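Local coordinates for protein HI_1472 (Haemophilus influenzae, PDB 3PSH) that binds molybdate and tungstate in the periplasm and delivers molybdate to the MolBC ABC transporter for low-affinity import into the cell, at residues A[184-196]-A[233-247]. Sequence-based numbering, arbitrary orientation.
Sequences VRTYMANPDLGTY and WNPAVILVQDRYPDV. With MOO (molybdate ion), chain B.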
# COMPACT_ATOMS: atom_id res chain seq x y z
N VAL A 184 0.10 -15.78 -15.42
CA VAL A 184 -1.40 -15.74 -15.30
C VAL A 184 -1.86 -14.29 -15.51
O VAL A 184 -1.34 -13.36 -14.82
CB VAL A 184 -1.85 -16.26 -13.89
CG1 VAL A 184 -3.39 -16.06 -13.81
CG2 VAL A 184 -1.45 -17.70 -13.68
N ARG A 185 -2.72 -14.05 -16.51
CA ARG A 185 -3.25 -12.67 -16.81
C ARG A 185 -4.35 -12.28 -15.84
O ARG A 185 -5.43 -12.87 -15.82
CB ARG A 185 -3.74 -12.62 -18.24
CG ARG A 185 -2.48 -12.75 -19.19
CD ARG A 185 -2.84 -12.78 -20.70
NE ARG A 185 -3.76 -11.68 -21.07
CZ ARG A 185 -3.51 -10.38 -21.27
NH1 ARG A 185 -2.26 -9.83 -21.12
NH2 ARG A 185 -4.58 -9.61 -21.65
N THR A 186 -4.09 -11.18 -15.08
CA THR A 186 -4.84 -10.87 -13.90
C THR A 186 -5.25 -9.42 -13.95
O THR A 186 -4.50 -8.63 -14.57
CB THR A 186 -3.94 -11.17 -12.66
OG1 THR A 186 -3.44 -12.53 -12.68
CG2 THR A 186 -4.64 -10.95 -11.38
N TYR A 187 -6.39 -9.10 -13.32
CA TYR A 187 -6.89 -7.74 -13.40
C TYR A 187 -7.31 -7.34 -12.01
O TYR A 187 -8.03 -8.09 -11.34
CB TYR A 187 -8.13 -7.75 -14.31
CG TYR A 187 -8.81 -6.37 -14.40
CD1 TYR A 187 -8.26 -5.36 -15.24
CD2 TYR A 187 -9.99 -6.10 -13.69
CE1 TYR A 187 -8.89 -4.08 -15.33
CE2 TYR A 187 -10.62 -4.78 -13.79
CZ TYR A 187 -10.05 -3.82 -14.63
OH TYR A 187 -10.70 -2.62 -14.59
N MET A 188 -6.95 -6.10 -11.64
CA MET A 188 -7.35 -5.55 -10.36
C MET A 188 -8.60 -4.65 -10.55
O MET A 188 -8.50 -3.60 -11.13
CB MET A 188 -6.12 -4.80 -9.76
CG MET A 188 -6.44 -4.04 -8.56
SD MET A 188 -7.22 -4.95 -7.21
CE MET A 188 -6.05 -6.01 -6.86
N ALA A 189 -9.71 -5.05 -10.01
CA ALA A 189 -10.97 -4.26 -10.18
C ALA A 189 -11.25 -3.46 -8.88
O ALA A 189 -11.53 -4.01 -7.84
CB ALA A 189 -12.15 -5.26 -10.48
N ASN A 190 -11.05 -2.14 -8.97
CA ASN A 190 -11.41 -1.17 -7.94
C ASN A 190 -12.80 -0.59 -8.24
O ASN A 190 -13.34 -0.81 -9.35
CB ASN A 190 -10.33 -0.08 -7.83
CG ASN A 190 -9.24 -0.45 -6.88
OD1 ASN A 190 -8.65 -1.50 -6.98
ND2 ASN A 190 -8.99 0.43 -5.89
N PRO A 191 -13.41 0.10 -7.27
CA PRO A 191 -14.78 0.66 -7.43
C PRO A 191 -14.90 1.51 -8.66
O PRO A 191 -13.91 2.07 -9.22
CB PRO A 191 -14.96 1.51 -6.16
CG PRO A 191 -14.22 0.71 -5.15
CD PRO A 191 -12.92 0.32 -5.91
N ASP A 192 -16.12 1.51 -9.22
CA ASP A 192 -16.36 2.42 -10.35
C ASP A 192 -15.41 2.30 -11.58
O ASP A 192 -14.89 3.33 -12.01
CB ASP A 192 -16.41 3.86 -9.81
CG ASP A 192 -17.50 4.00 -8.77
OD1 ASP A 192 -18.63 3.55 -9.05
OD2 ASP A 192 -17.21 4.49 -7.65
N LEU A 193 -15.13 1.08 -12.05
CA LEU A 193 -14.23 0.75 -13.18
C LEU A 193 -12.83 1.37 -13.05
O LEU A 193 -12.17 1.69 -14.03
CB LEU A 193 -14.84 1.01 -14.56
CG LEU A 193 -15.55 -0.24 -15.14
CD1 LEU A 193 -16.54 0.42 -16.17
CD2 LEU A 193 -14.56 -1.13 -15.84
N GLY A 194 -12.39 1.46 -11.81
CA GLY A 194 -11.00 1.97 -11.54
C GLY A 194 -10.03 0.76 -11.63
O GLY A 194 -10.38 -0.37 -11.24
N THR A 195 -8.83 1.00 -12.14
CA THR A 195 -7.79 -0.08 -12.06
C THR A 195 -6.45 0.56 -11.91
O THR A 195 -6.34 1.84 -11.98
CB THR A 195 -7.86 -1.06 -13.26
OG1 THR A 195 -7.07 -2.20 -12.95
CG2 THR A 195 -7.17 -0.46 -14.51
N TYR A 196 -5.42 -0.24 -11.76
CA TYR A 196 -4.03 0.31 -11.76
C TYR A 196 -3.30 -0.18 -12.95
O TYR A 196 -3.27 -1.40 -13.29
CB TYR A 196 -3.22 -0.18 -10.55
CG TYR A 196 -3.83 0.22 -9.22
CD1 TYR A 196 -3.27 1.23 -8.37
CD2 TYR A 196 -4.97 -0.48 -8.68
CE1 TYR A 196 -3.83 1.51 -7.04
CE2 TYR A 196 -5.53 -0.13 -7.45
CZ TYR A 196 -5.02 0.89 -6.62
OH TYR A 196 -5.55 1.11 -5.38
N TRP A 233 -9.14 -7.09 -22.70
CA TRP A 233 -8.06 -7.67 -21.94
C TRP A 233 -8.40 -9.10 -21.56
O TRP A 233 -7.54 -9.96 -21.56
CB TRP A 233 -7.72 -6.86 -20.62
CG TRP A 233 -7.06 -5.55 -20.92
CD1 TRP A 233 -6.17 -5.26 -21.94
CD2 TRP A 233 -7.22 -4.34 -20.16
NE1 TRP A 233 -5.78 -3.95 -21.85
CE2 TRP A 233 -6.44 -3.35 -20.82
CE3 TRP A 233 -8.01 -3.97 -19.05
CZ2 TRP A 233 -6.41 -1.99 -20.36
CZ3 TRP A 233 -7.94 -2.60 -18.59
CH2 TRP A 233 -7.17 -1.66 -19.28
N ASN A 234 -9.69 -9.32 -21.29
CA ASN A 234 -10.14 -10.67 -21.01
C ASN A 234 -9.27 -11.44 -19.95
O ASN A 234 -8.65 -12.50 -20.19
CB ASN A 234 -10.33 -11.52 -22.33
CG ASN A 234 -11.13 -12.75 -22.01
OD1 ASN A 234 -12.03 -12.68 -21.15
ND2 ASN A 234 -10.82 -13.89 -22.66
N PRO A 235 -9.15 -10.89 -18.74
CA PRO A 235 -8.26 -11.49 -17.80
C PRO A 235 -8.75 -12.84 -17.36
O PRO A 235 -9.99 -13.05 -17.26
CB PRO A 235 -8.35 -10.56 -16.57
CG PRO A 235 -9.77 -9.78 -16.77
CD PRO A 235 -9.73 -9.60 -18.26
N ALA A 236 -7.77 -13.73 -17.06
CA ALA A 236 -8.06 -15.08 -16.51
C ALA A 236 -8.54 -15.08 -15.05
O ALA A 236 -9.35 -15.93 -14.58
CB ALA A 236 -6.78 -15.98 -16.61
N VAL A 237 -8.08 -14.04 -14.33
CA VAL A 237 -8.28 -13.94 -12.88
C VAL A 237 -8.61 -12.45 -12.61
O VAL A 237 -7.94 -11.58 -13.13
CB VAL A 237 -7.05 -14.32 -12.15
CG1 VAL A 237 -7.27 -14.08 -10.67
CG2 VAL A 237 -6.73 -15.83 -12.28
N ILE A 238 -9.62 -12.22 -11.80
CA ILE A 238 -9.93 -10.85 -11.30
C ILE A 238 -9.72 -10.81 -9.81
O ILE A 238 -10.15 -11.69 -9.10
CB ILE A 238 -11.31 -10.31 -11.74
CG1 ILE A 238 -11.35 -10.02 -13.22
CG2 ILE A 238 -11.77 -9.04 -10.98
CD1 ILE A 238 -12.89 -9.88 -13.74
N LEU A 239 -8.99 -9.77 -9.34
CA LEU A 239 -8.71 -9.60 -7.92
C LEU A 239 -9.39 -8.31 -7.48
O LEU A 239 -9.56 -7.37 -8.31
CB LEU A 239 -7.17 -9.53 -7.65
CG LEU A 239 -6.47 -10.87 -8.14
CD1 LEU A 239 -5.03 -10.68 -7.99
CD2 LEU A 239 -6.94 -12.11 -7.19
N VAL A 240 -9.86 -8.38 -6.23
CA VAL A 240 -10.49 -7.23 -5.58
C VAL A 240 -9.76 -7.00 -4.25
O VAL A 240 -9.42 -7.90 -3.53
CB VAL A 240 -12.01 -7.44 -5.36
CG1 VAL A 240 -12.67 -6.28 -4.56
CG2 VAL A 240 -12.73 -7.51 -6.74
N GLN A 241 -9.51 -5.72 -3.96
CA GLN A 241 -8.86 -5.35 -2.69
C GLN A 241 -9.81 -5.56 -1.55
O GLN A 241 -11.00 -5.16 -1.71
CB GLN A 241 -8.48 -3.85 -2.78
CG GLN A 241 -7.35 -3.61 -3.84
CD GLN A 241 -6.95 -2.14 -4.08
OE1 GLN A 241 -7.65 -1.18 -3.61
NE2 GLN A 241 -5.81 -1.96 -4.76
N ASP A 242 -9.29 -6.06 -0.41
CA ASP A 242 -10.10 -6.35 0.78
C ASP A 242 -10.88 -5.14 1.29
O ASP A 242 -12.04 -5.29 1.80
CB ASP A 242 -9.24 -6.87 1.92
CG ASP A 242 -10.07 -7.37 3.10
OD1 ASP A 242 -10.95 -8.26 2.87
OD2 ASP A 242 -9.81 -6.93 4.23
N ARG A 243 -10.31 -3.94 1.09
CA ARG A 243 -11.05 -2.71 1.57
C ARG A 243 -12.29 -2.35 0.75
O ARG A 243 -13.05 -1.47 1.18
CB ARG A 243 -10.15 -1.49 1.62
CG ARG A 243 -9.45 -1.22 0.24
CD ARG A 243 -8.39 -0.02 0.37
NE ARG A 243 -7.75 0.09 -0.97
CZ ARG A 243 -6.72 0.94 -1.25
NH1 ARG A 243 -6.34 1.79 -0.25
NH2 ARG A 243 -6.16 1.03 -2.46
N TYR A 244 -12.45 -2.99 -0.44
CA TYR A 244 -13.59 -2.76 -1.31
C TYR A 244 -14.38 -4.03 -1.62
O TYR A 244 -14.60 -4.38 -2.75
CB TYR A 244 -13.11 -2.11 -2.57
CG TYR A 244 -12.43 -0.75 -2.36
CD1 TYR A 244 -13.01 0.23 -1.51
CD2 TYR A 244 -11.19 -0.43 -2.96
CE1 TYR A 244 -12.38 1.48 -1.32
CE2 TYR A 244 -10.60 0.91 -2.82
CZ TYR A 244 -11.19 1.80 -1.97
OH TYR A 244 -10.65 3.08 -1.74
N PRO A 245 -14.87 -4.69 -0.58
CA PRO A 245 -15.46 -5.99 -0.79
C PRO A 245 -16.73 -5.95 -1.64
O PRO A 245 -17.03 -6.97 -2.32
CB PRO A 245 -15.84 -6.40 0.64
CG PRO A 245 -16.08 -5.10 1.37
CD PRO A 245 -14.98 -4.22 0.81
N ASP A 246 -17.46 -4.82 -1.65
CA ASP A 246 -18.70 -4.71 -2.49
C ASP A 246 -18.40 -4.91 -3.98
O ASP A 246 -19.34 -5.21 -4.81
CB ASP A 246 -19.37 -3.33 -2.30
CG ASP A 246 -19.94 -3.10 -0.88
OD1 ASP A 246 -19.97 -4.06 -0.04
OD2 ASP A 246 -20.39 -1.94 -0.65
N VAL A 247 -17.14 -4.72 -4.38
CA VAL A 247 -16.82 -4.85 -5.79
C VAL A 247 -17.03 -6.30 -6.30
O VAL A 247 -17.40 -6.47 -7.50
CB VAL A 247 -15.40 -4.27 -6.14
CG1 VAL A 247 -15.03 -4.62 -7.55
CG2 VAL A 247 -15.40 -2.78 -5.88
MO MOO B . -3.01 3.09 -2.84
O1 MOO B . -3.66 1.98 -3.93
O2 MOO B . -2.76 4.62 -3.57
O3 MOO B . -1.49 2.53 -2.29
O4 MOO B . -4.01 3.05 -1.47
O HOH W 1 -5.98 -12.63 -21.06
O HOH W 2 -10.45 -3.49 -5.49
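Hydrogen bonds from Tyr187 N to Val237 O, Leu239 N to Tyr187 O and Ala189 N to Leu239 O join 184-188 and 237-240 as parallel neighbours, central strands of a four-stranded sheet. On one face the Thr186 methyl, CG2, fits tightly against Leu239 CD1 (3.4 Å). Two folds in the Met188 chain (chi2 56°, chi3 62°) turn it across Leu239, laying Met188 CE on Leu239 CB and SD against Gln241 CG (3.6 Å); helix 201-208 covers Thr186 and Met188. On the other face Tyr187 CB lodges against the Pro235 ring (CG 3.6 Å), its CE1 reaches Trp233 CZ3, and the small Ala189 CB meets Ile238 CG2 beneath helix 247-252. Farther on, Pro191 wedges between Tyr244 and Val247: CG makes a CH-pi contact over one face of the Tyr244 ring, 3.9 Å from its centroid, and touches Val247 CG2. Arg243 CG covers the opposite face. Gln241 OE1 accepts three hydrogen bonds, from Asn190 ND2 (3.1 Å) and, side-on, from Arg243 NE and NH2, a grip that should hold the guanidinium in position. Gln241 NE2 donates to Tyr196 OH, probably helping orient this hydroxyl, which donates to molybdate O1 (2.5 Å). Arg243 NH1 donates hydrogen bonds to molybdate O4 (2.9 Å) and Gln51 O. The turn after 237-240 and strand 194-196 thus form one side of the molybdate site, shared with His26, Gln27, Trp278, Gly279 and Tyr280, as in the interlobe cleft of periplasmic binding proteins.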